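Local coordinates for crystal protein (Bacillus thuringiensis serovar dakota, PDB 2ZTB) that acts as parasporin-2, a proteolytically activated, largely beta-sheet toxin that recognizes cancer cells and probably kills them by forming membrane pores, at residues 22-27 / 32-37; 140-143 / 147-150. All coordinates share one frame; numbering follows the deposited sequence.

Overall arrangement
The two contacts lie in series along an elongated, mostly beta-sheet chain, their centres about 41 Å apart and their nearest atoms about 25 Å apart, and they share no helix or strand. Contact 1 sits near one end, its centre about 38 Å from the chain centre, and folds helix 20-31 against the loop that follows it; contact 2 lies about 6 Å from that centre, where a two-stranded hairpin rests on the long sheet. Both mix depths: Phe27 and Pro35 are buried beside exposed Asn34, Phe140 and Thr142 beside exposed Ser141 and Thr150. In contact 1 an arginine grips the carbonyl of a proline, while in contact 2 a glutamate takes a threonine hydroxyl, with waters at its side.

Contact 1 of 2, residues 22-27 / 32-37; sequences SVRSRF and GTNPDG
Arg24 reaches from the helix to the backbone of Pro35 and presents the NE/NH2 side of its guanidinium to the carbonyl oxygen. Its CG stands anti to the backbone N (chi1 -169°), and the chain runs extended from there to NE, carrying the guanidinium beyond the helix to the loop. Arg24 NE and Arg24 NH2 each donate to Pro35 O at 3.0 Å. That oxygen lies in the guanidinium plane, at its edge, and the two bonds, both moderately bent, together fix the rotation of the group. Arginine suits the place because its long apolar stem can lie on the proline while its planar end supplies two N-H groups to one oxygen.

Asn34 comes over one face of the guanidinium. Its side chain crosses that of Arg24 at about a right angle, with amide and guanidinium planes 34° apart, and Asn34 ND2 stands 3.6 Å above the Arg24 plane, offset toward the rim. Asn34 OD1 lies by the aliphatic part of the arginine, 3.6 Å from Arg24 CG. Phe46 adds a cation-pi contact to the same arginine.

The arrangement is a helix followed by a loop that doubles back along it and leads into strand 37-40. Gly32, the first residue beyond the helix, has positive phi, a conformation that glycine adopts readily because it has no CB. At the other end Asp36 and Gly37 face Asn198 in a classic beta bulge, where the chain joins strand 168-199.

Pro35 suits its buried place by being compact and apolar. Its CG packs against Phe27 CB at 3.8 Å and against Arg24 CG at the same distance, the arginine and proline side chains running antiparallel. The end of Phe27 leads away from the loop, to Phe195, Ala197, Val218 and Ile38.

Contact 2 of 2, residues 140-143 / 147-150; sequences FSTT and SETT
Strands 140-142 and 147-150 run nearly antiparallel, at 152°, but their axes approach no closer than 8.8 Å, and side chains rather than backbone bonds join them. Each strand has its own sheet partner: Phe140 and Thr142 pair with Ile128 and Leu126 in the two-stranded hairpin, Glu148 and Thr150 with Val112 and Ser110 in the long sheet, so the contact lays hairpin on sheet.

The Thr142 and Glu148 side chains pass in opposite senses, and Thr142 OG1 donates to Glu148 OE2 at 2.6 Å. The carboxylate is met on its anti side, 16° out of plane. Threonine suits the spot because, with OG1 anti to the backbone N (chi1 -163°), its hydroxyl turns to the glutamate. The Phe140 ring lies beside the second strand, its CE2 3.9 Å from Glu148 O and its CZ 3.9 Å from Thr150 OG1, and finds apolar packing on Val112.

Two waters link the backbone of Ser141 to the Glu148 carboxylate. Water 1 accepts from Ser141 N and donates weakly to Glu148 OE1; water 2 lies 2.7 Å from Ser141 O and within weak reach of Glu148 OE1, with more acceptors nearby than protons. A hydroxyl and these waters around the carboxylate would probably favour its charged form.

Contact 1 of 2, residues 22-27 / 32-37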
loop_
_atom_site.group_PDB
_atom_site.type_symbol
_atom_site.label_atom_id
_atom_site.label_comp_id
_atom_site.label_asym_id
_atom_site.label_seq_id
_atom_site.Cartn_x
_atom_site.Cartn_y
_atom_site.Cartn_z
ATOM N N SER A 22 11.312 -3.288 -28.964
ATOM C CA SER A 22 12.001 -4.503 -28.641
ATOM C C SER A 22 11.121 -5.709 -28.951
ATOM O O SER A 22 11.647 -6.757 -29.314
ATOM C CB SER A 22 12.502 -4.498 -27.196
ATOM O OG SER A 22 11.469 -4.735 -26.259
ATOM N N VAL A 23 9.794 -5.545 -28.822
ATOM C CA VAL A 23 8.789 -6.555 -29.192
ATOM C C VAL A 23 8.781 -6.747 -30.707
ATOM O O VAL A 23 8.818 -7.872 -31.213
ATOM C CB VAL A 23 7.352 -6.160 -28.652
ATOM C CG1 VAL A 23 6.207 -6.963 -29.336
ATOM C CG2 VAL A 23 7.274 -6.306 -27.130
ATOM N N ARG A 24 8.747 -5.643 -31.440
ATOM C CA ARG A 24 8.798 -5.696 -32.888
ATOM C C ARG A 24 10.062 -6.435 -33.378
ATOM O O ARG A 24 9.997 -7.251 -34.312
ATOM C CB ARG A 24 8.725 -4.276 -33.458
ATOM C CG ARG A 24 8.511 -4.220 -34.945
ATOM C CD ARG A 24 8.797 -2.844 -35.483
ATOM N NE ARG A 24 8.260 -2.696 -36.830
ATOM C CZ ARG A 24 8.124 -1.536 -37.471
ATOM N NH1 ARG A 24 8.500 -0.391 -36.897
ATOM N NH2 ARG A 24 7.612 -1.519 -38.694
ATOM N N SER A 25 11.194 -6.169 -32.733
ATOM C CA SER A 25 12.499 -6.752 -33.117
ATOM C C SER A 25 12.545 -8.257 -32.854
ATOM O O SER A 25 13.152 -9.014 -33.606
ATOM C CB SER A 25 13.629 -6.044 -32.368
ATOM O OG SER A 25 14.902 -6.648 -32.616
ATOM N N ARG A 26 11.880 -8.686 -31.786
ATOM C CA ARG A 26 11.728 -10.098 -31.479
ATOM C C ARG A 26 10.881 -10.846 -32.528
ATOM O O ARG A 26 11.237 -11.941 -32.939
ATOM C CB ARG A 26 11.186 -10.251 -30.048
ATOM C CG ARG A 26 12.269 -10.059 -28.955
ATOM C CD ARG A 26 12.742 -11.411 -28.331
ATOM N NE ARG A 26 13.511 -12.180 -29.279
ATOM C CZ ARG A 26 13.321 -13.448 -29.665
ATOM N NH1 ARG A 26 12.390 -14.253 -29.158
ATOM N NH2 ARG A 26 14.127 -13.913 -30.583
ATOM N N PHE A 27 9.772 -10.243 -32.959
ATOM C CA PHE A 27 8.932 -10.764 -34.033
ATOM C C PHE A 27 9.737 -10.861 -35.322
ATOM O O PHE A 27 9.675 -11.850 -36.034
ATOM C CB PHE A 27 7.711 -9.853 -34.247
ATOM C CG PHE A 27 6.498 -10.217 -33.406
ATOM C CD1 PHE A 27 6.016 -9.335 -32.438
ATOM C CD2 PHE A 27 5.827 -11.428 -33.607
ATOM C CE1 PHE A 27 4.892 -9.651 -31.672
ATOM C CE2 PHE A 27 4.684 -11.772 -32.847
ATOM C CZ PHE A 27 4.211 -10.883 -31.878
ATOM N N GLY A 32 11.688 -13.707 -39.432
ATOM C CA GLY A 32 12.715 -13.424 -40.443
ATOM C C GLY A 32 12.415 -12.190 -41.285
ATOM O O GLY A 32 13.130 -11.897 -42.233
ATOM N N THR A 33 11.345 -11.474 -40.940
ATOM C CA THR A 33 10.949 -10.253 -41.632
ATOM C C THR A 33 10.422 -9.322 -40.558
ATOM O O THR A 33 9.718 -9.756 -39.645
ATOM C CB THR A 33 9.845 -10.528 -42.713
ATOM O OG1 THR A 33 10.368 -11.409 -43.717
ATOM C CG2 THR A 33 9.356 -9.244 -43.393
ATOM N N ASN A 34 10.794 -8.055 -40.643
ATOM C CA ASN A 34 10.331 -7.056 -39.695
ATOM C C ASN A 34 8.821 -6.858 -39.923
ATOM O O ASN A 34 8.409 -6.626 -41.051
ATOM C CB ASN A 34 11.134 -5.765 -39.908
ATOM C CG ASN A 34 10.973 -4.755 -38.766
ATOM O OD1 ASN A 34 10.736 -5.116 -37.599
ATOM N ND2 ASN A 34 11.125 -3.478 -39.102
ATOM N N PRO A 35 7.983 -7.023 -38.877
ATOM C CA PRO A 35 6.571 -6.789 -39.142
ATOM C C PRO A 35 6.282 -5.302 -39.391
ATOM O O PRO A 35 7.024 -4.416 -38.905
ATOM C CB PRO A 35 5.890 -7.241 -37.841
ATOM C CG PRO A 35 6.926 -7.115 -36.796
ATOM C CD PRO A 35 8.222 -7.423 -37.475
ATOM N N ASP A 36 5.200 -5.041 -40.124
ATOM C CA ASP A 36 4.730 -3.692 -40.352
ATOM C C ASP A 36 4.238 -3.090 -39.044
ATOM O O ASP A 36 4.478 -1.918 -38.758
ATOM C CB ASP A 36 3.587 -3.707 -41.359
ATOM C CG ASP A 36 4.055 -3.740 -42.791
ATOM O OD1 ASP A 36 5.258 -3.555 -43.068
ATOM O OD2 ASP A 36 3.190 -3.954 -43.657
ATOM N N GLY A 37 3.540 -3.894 -38.251
ATOM C CA GLY A 37 2.991 -3.424 -36.993
ATOM C C GLY A 37 2.791 -4.544 -35.999
ATOM O O GLY A 37 2.908 -5.720 -36.352
#

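Contact 2 of 2, residues 140-143 / 147-150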
loop_
_atom_site.group_PDB
_atom_site.type_symbol
_atom_site.label_atom_id
_atom_site.label_comp_id
_atom_site.label_asym_id
_atom_site.label_seq_id
_atom_site.Cartn_x
_atom_site.Cartn_y
_atom_site.Cartn_z
ATOM N N PHE A 140 -7.868 -2.102 3.920
ATOM C CA PHE A 140 -7.779 -1.077 2.888
ATOM C C PHE A 140 -8.156 -1.667 1.523
ATOM O O PHE A 140 -7.849 -2.825 1.224
ATOM C CB PHE A 140 -6.348 -0.532 2.797
ATOM C CG PHE A 140 -5.937 0.374 3.945
ATOM C CD1 PHE A 140 -5.177 -0.117 4.996
ATOM C CD2 PHE A 140 -6.274 1.725 3.943
ATOM C CE1 PHE A 140 -4.805 0.714 6.043
ATOM C CE2 PHE A 140 -5.892 2.560 4.973
ATOM C CZ PHE A 140 -5.159 2.057 6.024
ATOM N N SER A 141 -8.830 -0.864 0.707
ATOM C CA SER A 141 -8.985 -1.139 -0.725
ATOM C C SER A 141 -8.212 -0.025 -1.445
ATOM O O SER A 141 -8.669 1.123 -1.519
ATOM C CB SER A 141 -10.468 -1.162 -1.124
ATOM O OG SER A 141 -10.654 -1.858 -2.352
ATOM N N THR A 142 -7.018 -0.351 -1.936
ATOM C CA THR A 142 -6.071 0.696 -2.304
ATOM C C THR A 142 -5.556 0.625 -3.743
ATOM O O THR A 142 -5.335 -0.465 -4.282
ATOM C CB THR A 142 -4.909 0.767 -1.278
ATOM O OG1 THR A 142 -4.219 2.012 -1.413
ATOM C CG2 THR A 142 -3.941 -0.395 -1.440
ATOM N N THR A 143 -5.372 1.790 -4.363
ATOM C CA THR A 143 -4.718 1.877 -5.664
ATOM C C THR A 143 -3.220 1.622 -5.489
ATOM O O THR A 143 -2.540 2.307 -4.719
ATOM C CB THR A 143 -4.949 3.247 -6.339
ATOM O OG1 THR A 143 -6.348 3.483 -6.486
ATOM C CG2 THR A 143 -4.285 3.304 -7.724
ATOM N N SER A 147 -0.506 6.038 -1.375
ATOM C CA SER A 147 -0.553 5.973 0.089
ATOM C C SER A 147 -1.873 6.516 0.597
ATOM O O SER A 147 -2.376 7.498 0.071
ATOM C CB SER A 147 0.608 6.769 0.719
ATOM O OG SER A 147 1.857 6.241 0.299
ATOM N N GLU A 148 -2.422 5.874 1.630
ATOM C CA GLU A 148 -3.654 6.323 2.296
ATOM C C GLU A 148 -3.525 6.154 3.793
ATOM O O GLU A 148 -3.028 5.124 4.252
ATOM C CB GLU A 148 -4.853 5.471 1.889
ATOM C CG GLU A 148 -5.254 5.500 0.454
ATOM C CD GLU A 148 -6.360 4.511 0.172
ATOM O OE1 GLU A 148 -7.472 4.686 0.702
ATOM O OE2 GLU A 148 -6.114 3.553 -0.573
ATOM N N THR A 149 -4.046 7.134 4.532
ATOM C CA THR A 149 -4.180 7.067 5.985
ATOM C C THR A 149 -5.644 7.273 6.383
ATOM O O THR A 149 -6.293 8.204 5.905
ATOM C CB THR A 149 -3.287 8.153 6.672
ATOM O OG1 THR A 149 -1.930 7.937 6.288
ATOM C CG2 THR A 149 -3.386 8.103 8.191
ATOM N N THR A 150 -6.161 6.400 7.244
ATOM C CA THR A 150 -7.478 6.605 7.866
ATOM C C THR A 150 -7.301 6.870 9.361
ATOM O O THR A 150 -6.296 6.488 9.947
ATOM C CB THR A 150 -8.437 5.410 7.626
ATOM O OG1 THR A 150 -7.793 4.179 8.000
ATOM C CG2 THR A 150 -8.853 5.333 6.141
HETATM O O HOH W 1 -9.314 1.898 1.532
HETATM O O HOH W 2 -8.978 3.783 -1.871
#